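Local coordinates for protein ATP-dependent RNA helicase HrpB (Escherichia coli, PDB 6EUD) that hydrolyses ATP to ADP and phosphate as a DExH-box RNA helicase that binds single-stranded RNA, at residues 292-297 and 318-323; 217-222 and 272-277; 314-319 and 349-354. One frame throughout, in Å; residues are numbered along the deposited sequence.

In the fold
All three contacts lie in the helicase C-terminal region. Contact 2 is its sheet core: parallel strands 217-221 and 269-274, joined by backbone bonds and buried aliphatic side chains. Contact 1 is also buried, but polar at heart; there strand 287-302, the neighbour of 217-221 in the sheet, meets helix 317-325 through an ion pair. Phe221 of contact 2 packs on Arg323 of contact 1, so the two meet directly. Contact 3 takes the start of the same helix, shares Ala318 and Ser319 with contact 1, and joins it to an exposed loop by serine hydroxyls and one backbone bond. From contact 2 outward, apolar packing gives way to charge and then to serine hydroxyls at the surface.

Contact 1. Residues 292-297 and 318-323; sequences DCAQER and ASMTQR
Ser319, the first helix residue to meet the strand, faces Glu296, but its OG stays 4.2 Å from Glu296 OE2 and has its partner in Ser316. A residue further on, Met320 runs across the Asp292 carboxylate at about a right angle, its CG 3.4 Å from Asp292 OD2. Further along the methionine chain, SD rests 4.1 Å from Ala294 CB. OD2 has a polar partner of its own in His337.

One turn along comes Arg323, which carries most of the contact. Its chain is extended from CG to NE, passes crosswise over Asp292, and delivers NH1 to Asp292 OD1 at 2.7 Å in a straight bond (162°) that is also a salt bridge. The carboxylate stands 75° from the guanidinium plane, so a single oxygen is gripped at the guanidinium edge. Asp292 holds its CG anti to the backbone N (chi1 171°), which places OD1 where it can also take the Ala294 N-H, 2.9 Å away, from the opposite face of the carboxylate; this closes an Asx turn. A water links NH1 to Gln295 O, and NE pairs with Glu279. Arg323 NH2 also comes within 4.2 Å of Glu296 OE2, which lies well out of the guanidinium plane, so only the charges are felt. An asparagine in place of Asp292 would probably leave Arg323 NH1 without its counter-charge and weaken the hold of the helix on the turn. Gln322 and Arg323 open the QRxGRxGR sequence of helicase motif VI, and this packing of its helix against the central sheet belongs to the second RecA-like domain of DExH-box helicases.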
loop_
_atom_site.group_PDB
_atom_site.type_symbol
_atom_site.label_atom_id
_atom_site.label_comp_id
_atom_site.label_asym_id
_atom_site.label_seq_id
_atom_site.Cartn_x
_atom_site.Cartn_y
_atom_site.Cartn_z
ATOM N N ASP A 292 -24.422 8.513 14.112
ATOM C CA ASP A 292 -23.191 8.104 13.467
ATOM C C ASP A 292 -23.490 7.166 12.284
ATOM O O ASP A 292 -23.956 6.014 12.472
ATOM C CB ASP A 292 -22.270 7.427 14.499
ATOM C CG ASP A 292 -21.053 6.773 13.862
ATOM O OD1 ASP A 292 -20.555 7.288 12.834
ATOM O OD2 ASP A 292 -20.597 5.739 14.391
ATOM N N CYS A 293 -23.247 7.658 11.069
ATOM C CA CYS A 293 -23.500 6.851 9.869
ATOM C C CYS A 293 -22.526 5.666 9.782
ATOM O O CYS A 293 -22.732 4.754 8.995
ATOM C CB CYS A 293 -23.402 7.708 8.590
ATOM S SG CYS A 293 -21.736 8.155 8.057
ATOM N N ALA A 294 -21.462 5.721 10.584
ATOM C CA ALA A 294 -20.407 4.694 10.671
ATOM C C ALA A 294 -19.638 4.473 9.374
ATOM O O ALA A 294 -19.069 3.399 9.178
ATOM C CB ALA A 294 -20.987 3.367 11.156
ATOM N N GLN A 295 -19.596 5.486 8.510
ATOM C CA GLN A 295 -18.877 5.393 7.238
ATOM C C GLN A 295 -17.918 6.547 7.019
ATOM O O GLN A 295 -18.315 7.702 7.061
ATOM C CB GLN A 295 -19.867 5.294 6.087
ATOM C CG GLN A 295 -20.471 3.916 6.051
ATOM C CD GLN A 295 -21.475 3.727 4.966
ATOM O OE1 GLN A 295 -21.745 4.645 4.186
ATOM N NE2 GLN A 295 -22.048 2.524 4.901
ATOM N N GLU A 296 -16.648 6.202 6.815
ATOM C CA GLU A 296 -15.562 7.149 6.596
ATOM C C GLU A 296 -15.242 7.265 5.111
ATOM O O GLU A 296 -15.509 6.347 4.327
ATOM C CB GLU A 296 -14.295 6.699 7.335
ATOM C CG GLU A 296 -13.963 7.440 8.620
ATOM C CD GLU A 296 -12.862 6.746 9.414
ATOM O OE1 GLU A 296 -12.337 5.720 8.924
ATOM O OE2 GLU A 296 -12.537 7.209 10.535
ATOM N N ARG A 297 -14.620 8.377 4.733
ATOM C CA ARG A 297 -14.035 8.490 3.408
ATOM C C ARG A 297 -12.508 8.583 3.521
ATOM O O ARG A 297 -11.987 9.566 4.054
ATOM C CB ARG A 297 -14.610 9.702 2.680
ATOM C CG ARG A 297 -14.034 9.951 1.311
ATOM C CD ARG A 297 -15.046 10.698 0.443
ATOM N NE ARG A 297 -16.244 9.885 0.203
ATOM C CZ ARG A 297 -17.491 10.330 0.333
ATOM N NH1 ARG A 297 -17.712 11.586 0.698
ATOM N NH2 ARG A 297 -18.519 9.517 0.097
ATOM N N ALA A 318 -13.079 1.713 17.591
ATOM C CA ALA A 318 -12.506 2.792 18.395
ATOM C C ALA A 318 -13.085 4.156 17.986
ATOM O O ALA A 318 -13.428 4.970 18.842
ATOM C CB ALA A 318 -10.976 2.799 18.299
ATOM N N SER A 319 -13.247 4.407 16.694
ATOM C CA SER A 319 -13.798 5.708 16.322
ATOM C C SER A 319 -15.317 5.764 16.471
ATOM O O SER A 319 -15.870 6.829 16.735
ATOM C CB SER A 319 -13.383 6.106 14.908
ATOM O OG SER A 319 -13.182 4.987 14.098
ATOM N N MET A 320 -16.001 4.637 16.337
ATOM C CA MET A 320 -17.425 4.644 16.651
ATOM C C MET A 320 -17.623 5.008 18.127
ATOM O O MET A 320 -18.536 5.769 18.495
ATOM C CB MET A 320 -18.054 3.298 16.333
ATOM C CG MET A 320 -18.460 3.142 14.847
ATOM S SD MET A 320 -19.492 1.693 14.540
ATOM C CE MET A 320 -18.315 0.392 14.908
ATOM N N THR A 321 -16.733 4.498 18.964
ATOM C CA THR A 321 -16.767 4.790 20.393
ATOM C C THR A 321 -16.359 6.241 20.659
ATOM O O THR A 321 -16.968 6.925 21.481
ATOM C CB THR A 321 -15.864 3.819 21.173
ATOM O OG1 THR A 321 -16.440 2.508 21.101
ATOM C CG2 THR A 321 -15.762 4.216 22.615
ATOM N N GLN A 322 -15.349 6.723 19.947
ATOM C CA GLN A 322 -14.960 8.121 20.087
ATOM C C GLN A 322 -16.126 9.036 19.650
ATOM O O GLN A 322 -16.413 10.036 20.307
ATOM C CB GLN A 322 -13.698 8.410 19.291
ATOM C CG GLN A 322 -13.214 9.835 19.351
ATOM C CD GLN A 322 -12.612 10.223 20.694
ATOM O OE1 GLN A 322 -12.130 9.367 21.443
ATOM N NE2 GLN A 322 -12.627 11.523 21.000
ATOM N N ARG A 323 -16.823 8.655 18.581
ATOM C CA ARG A 323 -17.972 9.413 18.094
ATOM C C ARG A 323 -19.121 9.413 19.091
ATOM O O ARG A 323 -19.771 10.429 19.290
ATOM C CB ARG A 323 -18.469 8.852 16.768
ATOM C CG ARG A 323 -17.590 9.189 15.622
ATOM C CD ARG A 323 -18.024 8.510 14.328
ATOM N NE ARG A 323 -17.059 8.844 13.285
ATOM C CZ ARG A 323 -17.262 8.696 11.985
ATOM N NH1 ARG A 323 -18.410 8.211 11.536
ATOM N NH2 ARG A 323 -16.313 9.045 11.130
HETATM O O HOH W 1 -19.032 9.364 8.900
#

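Contact 2. Residues 217-222 and 272-277; sequences SLLLFL and VLATNI
Strands 217-221 and 272-274 run parallel, 17° apart, and are laced by four nearly straight backbone bonds: Leu218 O takes Val272 N, Val272 O takes Leu220 N at 2.7 Å, Leu220 O takes Ala274 N, and Ala274 O takes Leu222 N. Between the rungs CA-H groups lean on carbonyls of the facing strand, the shortest being Phe221 CA to Ala274 O at 3.4 Å.

Side chains alternate across the sheet. On one face Leu219 keeps CG anti to its backbone N (chi1 177°), which swings CD1 over the neighbouring strand: it meets Val272 CG1 at 3.7 Å and reaches Ala274 CB at 4.1 Å, bridging two residues of that strand with a single methyl. Phe221 lies on this face too. Its ring takes Thr275 O at the edge, 3.9 Å from CD2, while its other flank packs on Arg323 of helix 317-325.

These are neighbouring parallel strands in the mixed sheet of the second RecA-like domain; the LLFLPG sequence starting at Leu219 corresponds to helicase motif IV, and strand 269-274 leads into the TNIAETS sequence of motif V. The Leu219 side chain is about 11 Å from that of Thr32, part of the predicted ATP site, consistent with a place near the cleft between the two RecA-like domains.

On the other face Leu220 and Leu273 meet obliquely, CD2 to CD2 at 4.0 Å, and Leu222 CD1, just past the bridged residues, comes within 4.3 Å of Leu273 CD2; helices 199-213 and 225-236 cover this layer, Val231 touching all three leucines. Beyond the Leu222 N bond, a water donates to Leu222 O and accepts a weak bond from Asn276 N.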
loop_
_atom_site.group_PDB
_atom_site.type_symbol
_atom_site.label_atom_id
_atom_site.label_comp_id
_atom_site.label_asym_id
_atom_site.label_seq_id
_atom_site.Cartn_x
_atom_site.Cartn_y
_atom_site.Cartn_z
ATOM N N SER A 217 -29.624 18.716 21.581
ATOM C CA SER A 217 -29.018 18.963 20.282
ATOM C C SER A 217 -28.260 17.729 19.850
ATOM O O SER A 217 -27.850 16.904 20.679
ATOM C CB SER A 217 -28.094 20.180 20.303
ATOM O OG SER A 217 -28.857 21.371 20.359
ATOM N N LEU A 218 -28.071 17.628 18.539
ATOM C CA LEU A 218 -27.686 16.390 17.913
ATOM C C LEU A 218 -26.518 16.614 16.971
ATOM O O LEU A 218 -26.533 17.557 16.174
ATOM C CB LEU A 218 -28.886 15.797 17.159
ATOM C CG LEU A 218 -28.807 14.401 16.533
ATOM C CD1 LEU A 218 -30.224 13.784 16.400
ATOM C CD2 LEU A 218 -28.143 14.496 15.177
ATOM N N LEU A 219 -25.529 15.721 17.054
ATOM C CA LEU A 219 -24.362 15.746 16.177
ATOM C C LEU A 219 -24.399 14.542 15.230
ATOM O O LEU A 219 -24.405 13.378 15.657
ATOM C CB LEU A 219 -23.055 15.739 16.987
ATOM C CG LEU A 219 -21.726 15.695 16.206
ATOM C CD1 LEU A 219 -21.533 16.894 15.234
ATOM C CD2 LEU A 219 -20.562 15.610 17.191
ATOM N N LEU A 220 -24.424 14.840 13.942
ATOM C CA LEU A 220 -24.549 13.825 12.908
ATOM C C LEU A 220 -23.242 13.697 12.126
ATOM O O LEU A 220 -22.825 14.656 11.479
ATOM C CB LEU A 220 -25.708 14.188 11.974
ATOM C CG LEU A 220 -25.897 13.416 10.674
ATOM C CD1 LEU A 220 -26.036 11.913 10.924
ATOM C CD2 LEU A 220 -27.124 13.974 9.929
ATOM N N PHE A 221 -22.604 12.529 12.192
ATOM C CA PHE A 221 -21.362 12.287 11.454
ATOM C C PHE A 221 -21.667 11.721 10.084
ATOM O O PHE A 221 -22.386 10.743 9.984
ATOM C CB PHE A 221 -20.431 11.328 12.217
ATOM C CG PHE A 221 -19.816 11.933 13.480
ATOM C CD1 PHE A 221 -20.327 11.626 14.749
ATOM C CD2 PHE A 221 -18.729 12.803 13.398
ATOM C CE1 PHE A 221 -19.760 12.173 15.916
ATOM C CE2 PHE A 221 -18.155 13.357 14.556
ATOM C CZ PHE A 221 -18.669 13.041 15.816
ATOM N N LEU A 222 -21.117 12.348 9.040
ATOM C CA LEU A 222 -21.298 11.922 7.652
ATOM C C LEU A 222 -19.938 11.797 6.951
ATOM O O LEU A 222 -18.937 12.319 7.453
ATOM C CB LEU A 222 -22.210 12.920 6.933
ATOM C CG LEU A 222 -23.618 12.841 7.514
ATOM C CD1 LEU A 222 -24.544 13.929 6.993
ATOM C CD2 LEU A 222 -24.172 11.439 7.223
ATOM N N VAL A 272 -26.070 19.348 14.065
ATOM C CA VAL A 272 -24.805 19.662 13.442
ATOM C C VAL A 272 -24.424 18.511 12.537
ATOM O O VAL A 272 -24.291 17.372 12.978
ATOM C CB VAL A 272 -23.697 19.928 14.480
ATOM C CG1 VAL A 272 -22.399 20.215 13.795
ATOM C CG2 VAL A 272 -24.069 21.101 15.343
ATOM N N LEU A 273 -24.287 18.814 11.253
ATOM C CA LEU A 273 -23.912 17.826 10.260
ATOM C C LEU A 273 -22.422 18.012 9.975
ATOM O O LEU A 273 -22.003 19.029 9.438
ATOM C CB LEU A 273 -24.759 17.975 8.989
ATOM C CG LEU A 273 -26.299 18.021 9.080
ATOM C CD1 LEU A 273 -26.829 19.448 9.291
ATOM C CD2 LEU A 273 -26.954 17.374 7.850
ATOM N N ALA A 274 -21.615 17.030 10.345
ATOM C CA ALA A 274 -20.170 17.189 10.285
ATOM C C ALA A 274 -19.488 15.960 9.715
ATOM O O ALA A 274 -20.073 14.866 9.689
ATOM C CB ALA A 274 -19.615 17.500 11.682
ATOM N N THR A 275 -18.253 16.155 9.257
ATOM C CA THR A 275 -17.343 15.059 8.936
ATOM C C THR A 275 -16.590 14.667 10.198
ATOM O O THR A 275 -16.761 15.316 11.235
ATOM C CB THR A 275 -16.340 15.463 7.868
ATOM O OG1 THR A 275 -15.556 16.547 8.378
ATOM C CG2 THR A 275 -17.056 15.913 6.609
ATOM N N ASN A 276 -15.715 13.660 10.122
ATOM C CA ASN A 276 -15.038 13.194 11.341
ATOM C C ASN A 276 -14.023 14.178 11.943
ATOM O O ASN A 276 -13.339 13.856 12.911
ATOM C CB ASN A 276 -14.366 11.833 11.111
ATOM C CG ASN A 276 -13.380 11.840 9.976
ATOM O OD1 ASN A 276 -13.076 12.883 9.386
ATOM N ND2 ASN A 276 -12.872 10.656 9.652
ATOM N N ILE A 277 -13.955 15.390 11.413
ATOM C CA ILE A 277 -13.193 16.429 12.092
ATOM C C ILE A 277 -13.834 16.749 13.449
ATOM O O ILE A 277 -13.187 17.311 14.333
ATOM C CB ILE A 277 -13.103 17.709 11.259
ATOM C CG1 ILE A 277 -14.430 18.465 11.298
ATOM C CG2 ILE A 277 -12.724 17.364 9.829
ATOM C CD1 ILE A 277 -14.320 19.888 10.834
HETATM O O HOH W 2 -16.456 11.181 8.704
#

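Contact 3. Residues 314-319 and 349-354; sequences RVSQAS and AQSEPE
Ser316 and Ser351 form the close-packed half of this contact. Ser316 CB presses on the backbone of the opposing loop, 3.3 Å from Gln350 C, and its OG bonds to Ser351 OG at 3.0 Å. That hydroxyl sits between the backbone N and the carbonyl carbon (chi1 74°), a crowded position that turns it at once toward Ser351 and toward Ser319, whose OG is 2.8 Å from Ser316 OG. A water accepts from Ser316 N at 2.9 Å and also touches Ser351 OG, tying the loop back to the N-cap residue. Just beyond, Ala318 N in the first helical turn gives its hydrogen to Ala349 O at 3.0 Å, bent to 144°, with the donor tilted 28° from the carbonyl plane.

The outer half is looser. Ala349 and Gln350 lie on the open side and touch a crystal neighbour; Ser351 is exposed as a residue but turns its OG inward. Gln350 doubles back at its second torsion and lays OE1 against the Ala318 methyl, 3.5 Å from CB, as a mere packing contact; Gln317, at the rim, sends its NE2 to Ala347 O.

Ser316 is the N-cap of helix 317-325, so Ala349 O serves an amide that lacks a carbonyl from a preceding turn. With hydroxyls that can each give or accept, the serine cluster can share its protons in more than one way, and the partial positive charge at this helix start probably favours the carbonyl that meets it.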
loop_
_atom_site.group_PDB
_atom_site.type_symbol
_atom_site.label_atom_id
_atom_site.label_comp_id
_atom_site.label_asym_id
_atom_site.label_seq_id
_atom_site.Cartn_x
_atom_site.Cartn_y
_atom_site.Cartn_z
ATOM N N ARG A 314 -16.376 1.318 6.340
ATOM C CA ARG A 314 -16.848 1.256 7.721
ATOM C C ARG A 314 -15.825 1.828 8.653
ATOM O O ARG A 314 -14.623 1.610 8.502
ATOM C CB ARG A 314 -17.169 -0.181 8.135
ATOM C CG ARG A 314 -18.498 -0.645 7.611
ATOM C CD ARG A 314 -19.651 0.138 8.219
ATOM N NE ARG A 314 -20.878 -0.092 7.473
ATOM C CZ ARG A 314 -21.641 -1.170 7.606
ATOM N NH1 ARG A 314 -21.308 -2.110 8.478
ATOM N NH2 ARG A 314 -22.743 -1.301 6.873
ATOM N N VAL A 315 -16.327 2.575 9.614
ATOM C CA VAL A 315 -15.532 3.194 10.658
ATOM C C VAL A 315 -15.157 2.108 11.681
ATOM O O VAL A 315 -15.871 1.117 11.829
ATOM C CB VAL A 315 -16.350 4.365 11.264
ATOM C CG1 VAL A 315 -15.799 4.854 12.565
ATOM C CG2 VAL A 315 -16.456 5.507 10.245
ATOM N N SER A 316 -14.022 2.253 12.352
ATOM C CA SER A 316 -13.616 1.252 13.333
ATOM C C SER A 316 -14.401 1.355 14.646
ATOM O O SER A 316 -15.056 2.360 14.901
ATOM C CB SER A 316 -12.124 1.377 13.621
ATOM O OG SER A 316 -11.865 2.523 14.413
ATOM N N GLN A 317 -14.318 0.314 15.470
ATOM C CA GLN A 317 -14.935 0.345 16.781
ATOM C C GLN A 317 -14.389 1.491 17.633
ATOM O O GLN A 317 -15.158 2.173 18.328
ATOM C CB GLN A 317 -14.738 -0.985 17.512
ATOM C CG GLN A 317 -15.301 -2.182 16.753
ATOM C CD GLN A 317 -15.369 -3.450 17.603
ATOM O OE1 GLN A 317 -15.617 -3.381 18.800
ATOM N NE2 GLN A 317 -15.138 -4.605 16.986
ATOM N N ALA A 318 -13.079 1.713 17.591
ATOM C CA ALA A 318 -12.506 2.792 18.395
ATOM C C ALA A 318 -13.085 4.156 17.986
ATOM O O ALA A 318 -13.428 4.970 18.842
ATOM C CB ALA A 318 -10.976 2.799 18.299
ATOM N N SER A 319 -13.247 4.407 16.694
ATOM C CA SER A 319 -13.798 5.708 16.322
ATOM C C SER A 319 -15.317 5.764 16.471
ATOM O O SER A 319 -15.870 6.829 16.735
ATOM C CB SER A 319 -13.383 6.106 14.908
ATOM O OG SER A 319 -13.182 4.987 14.098
ATOM N N ALA A 349 -11.113 -3.227 15.105
ATOM C CA ALA A 349 -11.030 -2.638 16.438
ATOM C C ALA A 349 -10.516 -1.213 16.357
ATOM O O ALA A 349 -11.012 -0.323 17.052
ATOM C CB ALA A 349 -10.120 -3.470 17.338
ATOM N N GLN A 350 -9.526 -1.015 15.489
ATOM C CA GLN A 350 -8.798 0.244 15.363
ATOM C C GLN A 350 -8.846 0.773 13.937
ATOM O O GLN A 350 -9.081 0.012 12.997
ATOM C CB GLN A 350 -7.329 0.066 15.792
ATOM C CG GLN A 350 -7.130 -0.466 17.212
ATOM C CD GLN A 350 -7.663 0.498 18.271
ATOM O OE1 GLN A 350 -7.662 1.722 18.069
ATOM N NE2 GLN A 350 -8.116 -0.047 19.411
ATOM N N SER A 351 -8.611 2.071 13.772
ATOM C CA SER A 351 -8.523 2.657 12.432
ATOM C C SER A 351 -7.190 2.338 11.744
ATOM O O SER A 351 -6.173 2.178 12.392
ATOM C CB SER A 351 -8.703 4.167 12.503
ATOM O OG SER A 351 -9.978 4.463 13.011
ATOM N N GLU A 352 -7.222 2.248 10.426
ATOM C CA GLU A 352 -6.043 1.997 9.626
ATOM C C GLU A 352 -5.220 3.285 9.491
ATOM O O GLU A 352 -5.728 4.290 9.007
ATOM C CB GLU A 352 -6.461 1.478 8.256
ATOM C CG GLU A 352 -5.434 0.620 7.536
ATOM C CD GLU A 352 -6.012 0.047 6.256
ATOM O OE1 GLU A 352 -7.123 0.486 5.874
ATOM O OE2 GLU A 352 -5.371 -0.832 5.639
ATOM N N PRO A 353 -3.951 3.254 9.928
ATOM C CA PRO A 353 -3.025 4.388 9.810
ATOM C C PRO A 353 -2.785 4.737 8.337
ATOM O O PRO A 353 -2.807 3.826 7.506
ATOM C CB PRO A 353 -1.728 3.865 10.454
ATOM C CG PRO A 353 -2.120 2.678 11.258
ATOM C CD PRO A 353 -3.316 2.082 10.557
ATOM N N GLU A 354 -2.548 6.008 8.025
ATOM C CA GLU A 354 -2.324 6.462 6.632
ATOM C C GLU A 354 -1.127 5.765 5.951
ATOM O O GLU A 354 -1.149 5.510 4.751
ATOM C CB GLU A 354 -2.132 7.993 6.606
ATOM C CG GLU A 354 -1.858 8.596 5.238
ATOM C CD GLU A 354 -1.609 10.112 5.276
ATOM O OE1 GLU A 354 -1.429 10.679 6.370
ATOM O OE2 GLU A 354 -1.591 10.747 4.201
HETATM O O HOH W 3 -11.973 4.117 11.594
#